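Side-chain contacts in alginate biosynthesis protein AlgX (Pseudomonas aeruginosa, PDB 4KNC), which takes part in the O-acetylation of the exopolysaccharide alginate and protects the polymer from degradation as it crosses the periplasm: residues A[24-29]-A[200-205]; A[33-38]-A[192-197]; A[62-67]-A[119-124]. All coordinates share one frame; numbering follows the deposited sequence.

Contact 1 of 3, residues A[24-29]-A[200-205]; sequences DSRYNT and AQLCGN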
loop_
_atom_site.group_PDB
_atom_site.type_symbol
_atom_site.label_atom_id
_atom_site.label_comp_id
_atom_site.label_asym_id
_atom_site.label_seq_id
_atom_site.Cartn_x
_atom_site.Cartn_y
_atom_site.Cartn_z
ATOM N N ASP A 24 25.895 10.415 0.384
ATOM C CA ASP A 24 24.442 10.597 0.408
ATOM C C ASP A 24 24.012 11.851 -0.331
ATOM O O ASP A 24 22.968 11.864 -0.976
ATOM C CB ASP A 24 23.901 10.624 1.838
ATOM C CG ASP A 24 23.927 9.264 2.497
ATOM O OD1 ASP A 24 24.181 8.269 1.793
ATOM O OD2 ASP A 24 23.683 9.184 3.715
ATOM N N SER A 25 24.833 12.895 -0.262
ATOM C CA SER A 25 24.489 14.159 -0.906
ATOM C C SER A 25 24.524 14.073 -2.437
ATOM O O SER A 25 23.974 14.925 -3.127
ATOM C CB SER A 25 25.410 15.271 -0.413
ATOM O OG SER A 25 26.762 14.853 -0.457
ATOM N N ARG A 26 25.160 13.038 -2.968
ATOM C CA ARG A 26 25.182 12.830 -4.413
ATOM C C ARG A 26 23.812 12.345 -4.925
ATOM O O ARG A 26 23.522 12.437 -6.116
ATOM C CB ARG A 26 26.313 11.850 -4.784
ATOM C CG ARG A 26 26.435 11.476 -6.269
ATOM C CD ARG A 26 26.764 12.683 -7.183
ATOM N NE ARG A 26 26.736 12.297 -8.594
ATOM C CZ ARG A 26 25.639 12.280 -9.347
ATOM N NH1 ARG A 26 24.475 12.645 -8.820
ATOM N NH2 ARG A 26 25.702 11.902 -10.627
ATOM N N TYR A 27 22.974 11.841 -4.018
ATOM C CA TYR A 27 21.658 11.296 -4.386
ATOM C C TYR A 27 20.566 12.333 -4.155
ATOM O O TYR A 27 19.581 12.065 -3.471
ATOM C CB TYR A 27 21.345 10.012 -3.593
ATOM C CG TYR A 27 22.322 8.889 -3.865
ATOM C CD1 TYR A 27 23.629 8.957 -3.389
ATOM C CD2 TYR A 27 21.953 7.773 -4.614
ATOM C CE1 TYR A 27 24.545 7.967 -3.654
ATOM C CE2 TYR A 27 22.871 6.762 -4.886
ATOM C CZ TYR A 27 24.162 6.869 -4.392
ATOM O OH TYR A 27 25.096 5.894 -4.626
ATOM N N ASN A 28 20.740 13.512 -4.743
ATOM C CA ASN A 28 19.914 14.669 -4.400
ATOM C C ASN A 28 18.700 14.898 -5.301
ATOM O O ASN A 28 18.097 15.971 -5.275
ATOM C CB ASN A 28 20.773 15.938 -4.386
ATOM C CG ASN A 28 21.184 16.377 -5.782
ATOM O OD1 ASN A 28 21.428 15.546 -6.662
ATOM N ND2 ASN A 28 21.255 17.691 -5.995
ATOM N N THR A 29 18.343 13.901 -6.096
ATOM C CA THR A 29 17.257 14.063 -7.059
ATOM C C THR A 29 16.143 13.046 -6.888
ATOM O O THR A 29 16.197 12.191 -6.003
ATOM C CB THR A 29 17.780 13.974 -8.481
ATOM O OG1 THR A 29 18.293 12.655 -8.722
ATOM C CG2 THR A 29 18.877 15.006 -8.679
ATOM N N ALA A 200 24.641 2.611 -13.048
ATOM C CA ALA A 200 25.051 2.887 -14.425
ATOM C C ALA A 200 24.955 4.378 -14.719
ATOM O O ALA A 200 25.834 4.953 -15.353
ATOM C CB ALA A 200 24.195 2.100 -15.414
ATOM N N GLN A 201 23.880 5.004 -14.258
ATOM C CA GLN A 201 23.704 6.431 -14.487
ATOM C C GLN A 201 24.772 7.254 -13.760
ATOM O O GLN A 201 25.290 8.238 -14.309
ATOM C CB GLN A 201 22.307 6.870 -14.065
ATOM C CG GLN A 201 21.820 8.132 -14.744
ATOM C CD GLN A 201 22.248 9.373 -14.016
ATOM O OE1 GLN A 201 22.201 9.429 -12.786
ATOM N NE2 GLN A 201 22.685 10.386 -14.767
ATOM N N LEU A 202 25.112 6.828 -12.545
ATOM C CA LEU A 202 26.098 7.524 -11.714
ATOM C C LEU A 202 27.552 7.300 -12.116
ATOM O O LEU A 202 28.376 8.196 -11.989
ATOM C CB LEU A 202 25.984 7.071 -10.258
ATOM C CG LEU A 202 24.799 7.520 -9.408
ATOM C CD1 LEU A 202 24.937 6.960 -8.003
ATOM C CD2 LEU A 202 24.738 9.013 -9.361
ATOM N N CYS A 203 27.865 6.091 -12.563
ATOM C CA CYS A 203 29.254 5.636 -12.645
ATOM C C CYS A 203 29.607 5.076 -14.012
ATOM O O CYS A 203 30.769 4.775 -14.286
ATOM C CB CYS A 203 29.519 4.551 -11.584
ATOM S SG CYS A 203 29.409 5.108 -9.855
ATOM N N GLY A 204 28.602 4.904 -14.862
ATOM C CA GLY A 204 28.826 4.295 -16.163
ATOM C C GLY A 204 29.062 2.797 -16.044
ATOM O O GLY A 204 29.487 2.147 -17.001
ATOM N N ASN A 205 28.787 2.246 -14.864
ATOM C CA ASN A 205 28.893 0.807 -14.657
ATOM C C ASN A 205 27.906 0.043 -15.534
ATOM O O ASN A 205 26.948 0.608 -16.057
ATOM C CB ASN A 205 28.676 0.454 -13.181
ATOM C CG ASN A 205 29.814 0.920 -12.304
ATOM O OD1 ASN A 205 30.547 1.837 -12.667
ATOM N ND2 ASN A 205 29.980 0.286 -11.153
#

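Contact 2 of 3, residues A[33-38]-A[192-197]; sequences GFFTHL and LGTFHK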
loop_
_atom_site.group_PDB
_atom_site.type_symbol
_atom_site.label_atom_id
_atom_site.label_comp_id
_atom_site.label_asym_id
_atom_site.label_seq_id
_atom_site.Cartn_x
_atom_site.Cartn_y
_atom_site.Cartn_z
ATOM N N GLY A 33 17.006 9.455 -5.213
ATOM C CA GLY A 33 16.681 9.398 -3.794
ATOM C C GLY A 33 16.221 8.034 -3.297
ATOM O O GLY A 33 16.237 7.761 -2.092
ATOM N N PHE A 34 15.815 7.176 -4.231
ATOM C CA PHE A 34 15.391 5.824 -3.911
ATOM C C PHE A 34 16.569 4.857 -3.710
ATOM O O PHE A 34 16.360 3.688 -3.374
ATOM C CB PHE A 34 14.467 5.307 -5.022
ATOM C CG PHE A 34 13.762 4.017 -4.684
ATOM C CD1 PHE A 34 12.807 3.973 -3.686
ATOM C CD2 PHE A 34 14.050 2.852 -5.377
ATOM C CE1 PHE A 34 12.152 2.773 -3.379
ATOM C CE2 PHE A 34 13.405 1.653 -5.076
ATOM C CZ PHE A 34 12.456 1.611 -4.080
ATOM N N PHE A 35 17.799 5.336 -3.900
ATOM C CA PHE A 35 18.968 4.450 -3.856
ATOM C C PHE A 35 20.024 4.826 -2.809
ATOM O O PHE A 35 21.065 4.183 -2.712
ATOM C CB PHE A 35 19.612 4.362 -5.235
ATOM C CG PHE A 35 18.640 4.043 -6.331
ATOM C CD1 PHE A 35 18.234 2.735 -6.552
ATOM C CD2 PHE A 35 18.118 5.051 -7.130
ATOM C CE1 PHE A 35 17.318 2.432 -7.563
ATOM C CE2 PHE A 35 17.197 4.759 -8.139
ATOM C CZ PHE A 35 16.797 3.447 -8.358
ATOM N N THR A 36 19.739 5.858 -2.020
ATOM C CA THR A 36 20.707 6.456 -1.104
ATOM C C THR A 36 21.232 5.543 0.012
ATOM O O THR A 36 20.440 5.007 0.777
ATOM C CB THR A 36 20.057 7.674 -0.422
ATOM O OG1 THR A 36 19.318 8.415 -1.401
ATOM C CG2 THR A 36 21.098 8.564 0.230
ATOM N N HIS A 37 22.546 5.308 0.081
ATOM C CA HIS A 37 23.458 5.440 -1.045
ATOM C C HIS A 37 23.921 4.004 -1.373
ATOM O O HIS A 37 23.797 3.101 -0.533
ATOM C CB HIS A 37 24.637 6.384 -0.733
ATOM C CG HIS A 37 25.661 5.817 0.209
ATOM N ND1 HIS A 37 25.768 6.223 1.524
ATOM C CD2 HIS A 37 26.641 4.899 0.019
ATOM C CE1 HIS A 37 26.754 5.565 2.107
ATOM N NE2 HIS A 37 27.300 4.755 1.217
ATOM N N LEU A 38 24.431 3.781 -2.583
ATOM C CA LEU A 38 24.720 2.416 -3.036
ATOM C C LEU A 38 26.091 1.939 -2.602
ATOM O O LEU A 38 27.052 2.689 -2.679
ATOM C CB LEU A 38 24.612 2.314 -4.557
ATOM C CG LEU A 38 23.228 2.582 -5.145
ATOM C CD1 LEU A 38 23.371 2.851 -6.639
ATOM C CD2 LEU A 38 22.278 1.392 -4.886
ATOM N N LEU A 192 16.751 -6.451 -15.128
ATOM C CA LEU A 192 17.937 -5.634 -14.954
ATOM C C LEU A 192 17.542 -4.708 -13.814
ATOM O O LEU A 192 16.626 -3.899 -13.959
ATOM C CB LEU A 192 18.254 -4.838 -16.232
ATOM C CG LEU A 192 19.421 -3.844 -16.142
ATOM C CD1 LEU A 192 20.704 -4.573 -15.775
ATOM C CD2 LEU A 192 19.604 -3.028 -17.431
ATOM N N GLY A 193 18.203 -4.856 -12.671
ATOM C CA GLY A 193 17.740 -4.212 -11.454
ATOM C C GLY A 193 17.823 -2.701 -11.450
ATOM O O GLY A 193 18.722 -2.125 -12.068
ATOM N N THR A 194 16.901 -2.057 -10.734
ATOM C CA THR A 194 16.925 -0.598 -10.591
ATOM C C THR A 194 18.196 -0.058 -9.928
ATOM O O THR A 194 18.629 1.058 -10.218
ATOM C CB THR A 194 15.705 -0.074 -9.804
ATOM O OG1 THR A 194 15.703 -0.642 -8.487
ATOM C CG2 THR A 194 14.407 -0.424 -10.520
ATOM N N PHE A 195 18.804 -0.831 -9.033
ATOM C CA PHE A 195 20.002 -0.327 -8.355
ATOM C C PHE A 195 21.133 -0.328 -9.378
ATOM O O PHE A 195 21.974 0.568 -9.379
ATOM C CB PHE A 195 20.445 -1.189 -7.150
ATOM C CG PHE A 195 19.391 -1.382 -6.069
ATOM C CD1 PHE A 195 18.134 -0.809 -6.164
ATOM C CD2 PHE A 195 19.678 -2.163 -4.960
ATOM C CE1 PHE A 195 17.175 -1.008 -5.163
ATOM C CE2 PHE A 195 18.723 -2.372 -3.950
ATOM C CZ PHE A 195 17.473 -1.788 -4.058
ATOM N N HIS A 196 21.154 -1.360 -10.224
ATOM C CA HIS A 196 22.182 -1.507 -11.256
ATOM C C HIS A 196 22.062 -0.372 -12.279
ATOM O O HIS A 196 23.070 0.187 -12.701
ATOM C CB HIS A 196 22.066 -2.861 -11.956
ATOM C CG HIS A 196 22.553 -4.022 -11.145
ATOM N ND1 HIS A 196 22.086 -5.305 -11.332
ATOM C CD2 HIS A 196 23.501 -4.102 -10.178
ATOM C CE1 HIS A 196 22.720 -6.127 -10.510
ATOM N NE2 HIS A 196 23.587 -5.424 -9.804
ATOM N N LYS A 197 20.829 -0.026 -12.648
ATOM C CA LYS A 197 20.584 1.084 -13.558
ATOM C C LYS A 197 21.001 2.414 -12.948
ATOM O O LYS A 197 21.557 3.285 -13.645
ATOM C CB LYS A 197 19.118 1.155 -13.972
ATOM C CG LYS A 197 18.665 0.003 -14.856
ATOM C CD LYS A 197 17.235 0.211 -15.308
ATOM C CE LYS A 197 16.644 -1.072 -15.866
ATOM N NZ LYS A 197 15.179 -0.920 -16.102
#

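Contact 3 of 3, residues A[62-67]-A[119-124]; sequences EGWREL and ARFRQA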
loop_
_atom_site.group_PDB
_atom_site.type_symbol
_atom_site.label_atom_id
_atom_site.label_comp_id
_atom_site.label_asym_id
_atom_site.label_seq_id
_atom_site.Cartn_x
_atom_site.Cartn_y
_atom_site.Cartn_z
ATOM N N GLU A 62 1.147 8.401 17.065
ATOM C CA GLU A 62 0.000 8.752 16.236
ATOM C C GLU A 62 -0.238 7.715 15.122
ATOM O O GLU A 62 -1.379 7.341 14.839
ATOM C CB GLU A 62 0.179 10.157 15.650
ATOM C CG GLU A 62 -0.848 10.548 14.583
ATOM C CD GLU A 62 -2.273 10.674 15.120
ATOM O OE1 GLU A 62 -2.473 10.655 16.357
ATOM O OE2 GLU A 62 -3.204 10.791 14.292
ATOM N N GLY A 63 0.841 7.253 14.500
ATOM C CA GLY A 63 0.743 6.221 13.484
ATOM C C GLY A 63 0.126 4.950 14.026
ATOM O O GLY A 63 -0.755 4.359 13.393
ATOM N N TRP A 64 0.581 4.526 15.203
ATOM C CA TRP A 64 0.028 3.320 15.823
ATOM C C TRP A 64 -1.450 3.474 16.180
ATOM O O TRP A 64 -2.239 2.534 16.001
ATOM C CB TRP A 64 0.872 2.860 17.019
ATOM C CG TRP A 64 2.237 2.395 16.581
ATOM C CD1 TRP A 64 3.432 2.981 16.866
ATOM C CD2 TRP A 64 2.532 1.271 15.733
ATOM N NE1 TRP A 64 4.461 2.283 16.262
ATOM C CE2 TRP A 64 3.931 1.226 15.565
ATOM C CE3 TRP A 64 1.750 0.293 15.111
ATOM C CZ2 TRP A 64 4.565 0.245 14.799
ATOM C CZ3 TRP A 64 2.376 -0.683 14.366
ATOM C CH2 TRP A 64 3.773 -0.694 14.205
ATOM N N ARG A 65 -1.831 4.666 16.639
ATOM C CA ARG A 65 -3.247 4.943 16.886
ATOM C C ARG A 65 -4.087 4.895 15.608
ATOM O O ARG A 65 -5.194 4.355 15.601
ATOM C CB ARG A 65 -3.441 6.298 17.582
ATOM C CG ARG A 65 -3.039 6.298 19.045
ATOM C CD ARG A 65 -3.560 7.529 19.756
ATOM N NE ARG A 65 -3.150 8.762 19.095
ATOM C CZ ARG A 65 -2.041 9.430 19.391
ATOM N NH1 ARG A 65 -1.227 8.986 20.342
ATOM N NH2 ARG A 65 -1.750 10.548 18.742
ATOM N N GLU A 66 -3.561 5.462 14.527
ATOM C CA GLU A 66 -4.288 5.469 13.263
ATOM C C GLU A 66 -4.435 4.043 12.720
ATOM O O GLU A 66 -5.481 3.675 12.170
ATOM C CB GLU A 66 -3.594 6.375 12.244
ATOM C CG GLU A 66 -3.752 7.884 12.529
ATOM C CD GLU A 66 -2.891 8.750 11.618
ATOM O OE1 GLU A 66 -1.680 8.471 11.517
ATOM O OE2 GLU A 66 -3.416 9.697 10.992
ATOM N N LEU A 67 -3.387 3.240 12.887
ATOM C CA LEU A 67 -3.427 1.859 12.422
ATOM C C LEU A 67 -4.483 1.083 13.198
ATOM O O LEU A 67 -5.300 0.380 12.598
ATOM C CB LEU A 67 -2.051 1.201 12.518
ATOM C CG LEU A 67 -1.088 1.570 11.367
ATOM C CD1 LEU A 67 0.356 1.248 11.698
ATOM C CD2 LEU A 67 -1.498 0.869 10.087
ATOM N N ALA A 119 5.493 -6.773 16.674
ATOM C CA ALA A 119 4.721 -6.850 17.919
ATOM C C ALA A 119 3.743 -5.688 18.031
ATOM O O ALA A 119 2.609 -5.872 18.477
ATOM C CB ALA A 119 5.640 -6.884 19.123
ATOM N N ARG A 120 4.170 -4.494 17.619
ATOM C CA ARG A 120 3.253 -3.349 17.671
ATOM C C ARG A 120 2.076 -3.491 16.697
ATOM O O ARG A 120 0.933 -3.139 17.029
ATOM C CB ARG A 120 4.007 -2.029 17.463
ATOM C CG ARG A 120 4.959 -1.734 18.602
ATOM C CD ARG A 120 5.569 -0.341 18.531
ATOM N NE ARG A 120 6.404 -0.096 19.706
ATOM C CZ ARG A 120 7.018 1.052 19.980
ATOM N NH1 ARG A 120 6.904 2.089 19.161
ATOM N NH2 ARG A 120 7.756 1.161 21.079
ATOM N N PHE A 121 2.348 -4.009 15.499
ATOM C CA PHE A 121 1.258 -4.376 14.599
ATOM C C PHE A 121 0.265 -5.290 15.316
ATOM O O PHE A 121 -0.950 -5.046 15.278
ATOM C CB PHE A 121 1.768 -5.068 13.319
ATOM C CG PHE A 121 2.266 -4.116 12.255
ATOM C CD1 PHE A 121 1.420 -3.174 11.694
ATOM C CD2 PHE A 121 3.579 -4.183 11.805
ATOM C CE1 PHE A 121 1.879 -2.295 10.717
ATOM C CE2 PHE A 121 4.044 -3.324 10.825
ATOM C CZ PHE A 121 3.197 -2.373 10.278
ATOM N N ARG A 122 0.767 -6.344 15.966
ATOM C CA ARG A 122 -0.140 -7.258 16.698
ATOM C C ARG A 122 -0.941 -6.552 17.782
ATOM O O ARG A 122 -2.136 -6.815 17.970
ATOM C CB ARG A 122 0.629 -8.396 17.349
ATOM C CG ARG A 122 1.332 -9.243 16.363
ATOM C CD ARG A 122 1.149 -10.708 16.650
ATOM N NE ARG A 122 1.969 -11.439 15.697
ATOM C CZ ARG A 122 3.262 -11.659 15.872
ATOM N NH1 ARG A 122 3.853 -11.232 16.980
ATOM N NH2 ARG A 122 3.955 -12.316 14.956
ATOM N N GLN A 123 -0.280 -5.642 18.487
ATOM C CA GLN A 123 -0.926 -4.910 19.566
ATOM C C GLN A 123 -2.038 -4.022 19.007
ATOM O O GLN A 123 -2.997 -3.713 19.695
ATOM C CB GLN A 123 0.115 -4.081 20.321
ATOM C CG GLN A 123 -0.384 -3.506 21.626
ATOM C CD GLN A 123 0.666 -2.665 22.335
ATOM O OE1 GLN A 123 1.705 -2.318 21.761
ATOM N NE2 GLN A 123 0.400 -2.337 23.596
ATOM N N ALA A 124 -1.911 -3.610 17.748
ATOM C CA ALA A 124 -2.984 -2.844 17.116
ATOM C C ALA A 124 -4.165 -3.728 16.646
ATOM O O ALA A 124 -5.139 -3.226 16.065
ATOM C CB ALA A 124 -2.429 -1.998 15.952
HETATM O O HOH W 1 7.410 2.158 16.079
#

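Contact 1 of 3, residues A[24-29]-A[200-205]
Arg26 and Tyr27 meet one residue of the helix end, Leu202, whose two methyl branches are shared out between them. The first segment begins with a short 3-10 turn at Asp24, closed by the backbone bond from Tyr27 N to Asp24 O (3.0 Å), and this turn presents Arg26 to the helix. With CG anti to the backbone N (chi1 178°) and a bend at chi2 (63°), the arginine chain reaches forward and sets its guanidinium flat against a methyl group. Leu202 CD2 lies 3.2 Å above that plane, off centre toward the rim, and comes closest to Arg26 NH2, at 3.3 Å; Arg26 CZ is hardly farther, at 3.4 Å. The contact is therefore a cationic plane resting on a hydrocarbon, with the two side chains sliding past each other in opposite directions. Tyr27 follows and takes the other branch. Its side chain crosses that of Leu202 at about a right angle, and Leu202 CD1 touches the phenol end of the ring, 3.7 Å from Tyr27 CZ and 3.5 Å from Tyr27 OH. The hydroxyl is hydrogen-bonded to Ala21 O and Leu38 N, which fixes the ring end that Leu202 CD1 touches. On the helix side, Gly204 N still bonds to Ala200 O (2.8 Å), but Gly204 then turns to a positive phi and the helix stops; its neighbour Cys203 forms the disulfide with Cys18. The contact thus joins the last turn of helix 194-203 in the SGNH hydrolase-like domain to the loop preceding strand 38-40, away from the inferred active-site residues.

Contact 2 of 3, residues A[33-38]-A[192-197]
Phe35 lies across the first turn of the helix that starts at Thr194, and its ring touches that turn along one border. From CB, which carries CG anti to the carbonyl carbon (chi1 -50°), the side chain heads for Phe195: Phe35 CD1 is 3.6 Å from Phe195 CD1, which sits at the edge of the Phe35 ring, in its plane. The ring planes are inclined at 81° and their centroids lie 5.8 Å apart, an oblique pairing. One atom farther out, Phe35 CE1 comes within 3.3 Å of Thr194 O and 3.6 Å of Thr194 OG1. The tip, Phe35 CZ, remains close to the same carbonyl, 3.5 Å from Thr194 O, and approaches Thr194 CB.

This turn borders the inferred active site of the SGNH hydrolase-like domain. Gly193 is its N-cap, and Thr194 N donates a hydrogen bond to OD1 of Asp148, the inferred acidic member of a Ser-His-Asp triad with His150 and Ser243.

Leu38, at the start of strand 38-40, approaches Phe195 as well. Leu38 CD2 packs 3.9 Å from Phe195 CB, while Leu38 CD1 lies 3.8 Å from Phe195 O.

Contact 3 of 3, residues A[62-67]-A[119-124]
The helical segments 62-67 and 119-123, parts of helices 61-76 and 107-123 joined mainly through Trp64, Arg120 and Phe121, cross at -45° with their axes 10.2 Å apart at closest approach, and converge toward Leu67 and Ala124. Trp64 reaches from helix 62-67 to the second helix. Its CG stands anti to the carbonyl carbon (chi1 -67°), which carries the indole across to where it meets two consecutive residues in different ways. Arg120 covers one face: its CB lies 3.5 Å from the centroid of the six-membered ring, nearly on the ring normal, a CH-pi contact. The extended arginine chain continues over the indole toward the pyrrole nitrogen, bringing Arg120 CD to 3.6 Å from Trp64 NE1. The guanidinium ends with an edge turned to that nitrogen, and a water beside the pair bridges them. This water sits in the indole plane and accepts a hydrogen bond from Trp64 NE1 (3.0 Å) and a weak one from Arg120 NH1.

Phe121 receives the far border of the indole instead. The pair is T-shaped, with the Trp64 edge directed at the phenylalanine face and the planes at 77°; Trp64 CH2 stands 4.0 Å above the centre of the Phe121 ring, and Trp64 CZ3 comes to 3.8 Å from Phe121 CD1. One turn on from Trp64, Leu67 CD1 adds an apolar contact, 4.0 Å from Phe121 CE1. Phe121 also packs edge-to-face with Tyr85 of strand 80-85, while Leu67 touches Tyr310 of helix 307-316. Such packing of helices beside an outer strand of a parallel sheet belongs to the alpha/beta architecture of the SGNH hydrolase superfamily.

Overall arrangement
Contacts 1 and 2 are neighbours, with centres 9 Å apart, and share helix 194-203: contact 2 uses its start and contact 1 its end. Their loop segments also meet directly, through a probable hydrogen bond between Asp24 OD1 and His37 ND1 (2.6 Å) and packing of Tyr27 CE1 on His37 CB (3.3 Å). Contact 2 is next to the inferred catalytic residues, the Thr194 side chain being about 3 Å from that of Asp148 and about 6 Å from that of His150. Contact 3 is a separate helix pair of the same domain, its nearest atoms about 17 Å from contact 2 and about 24 Å from contact 1.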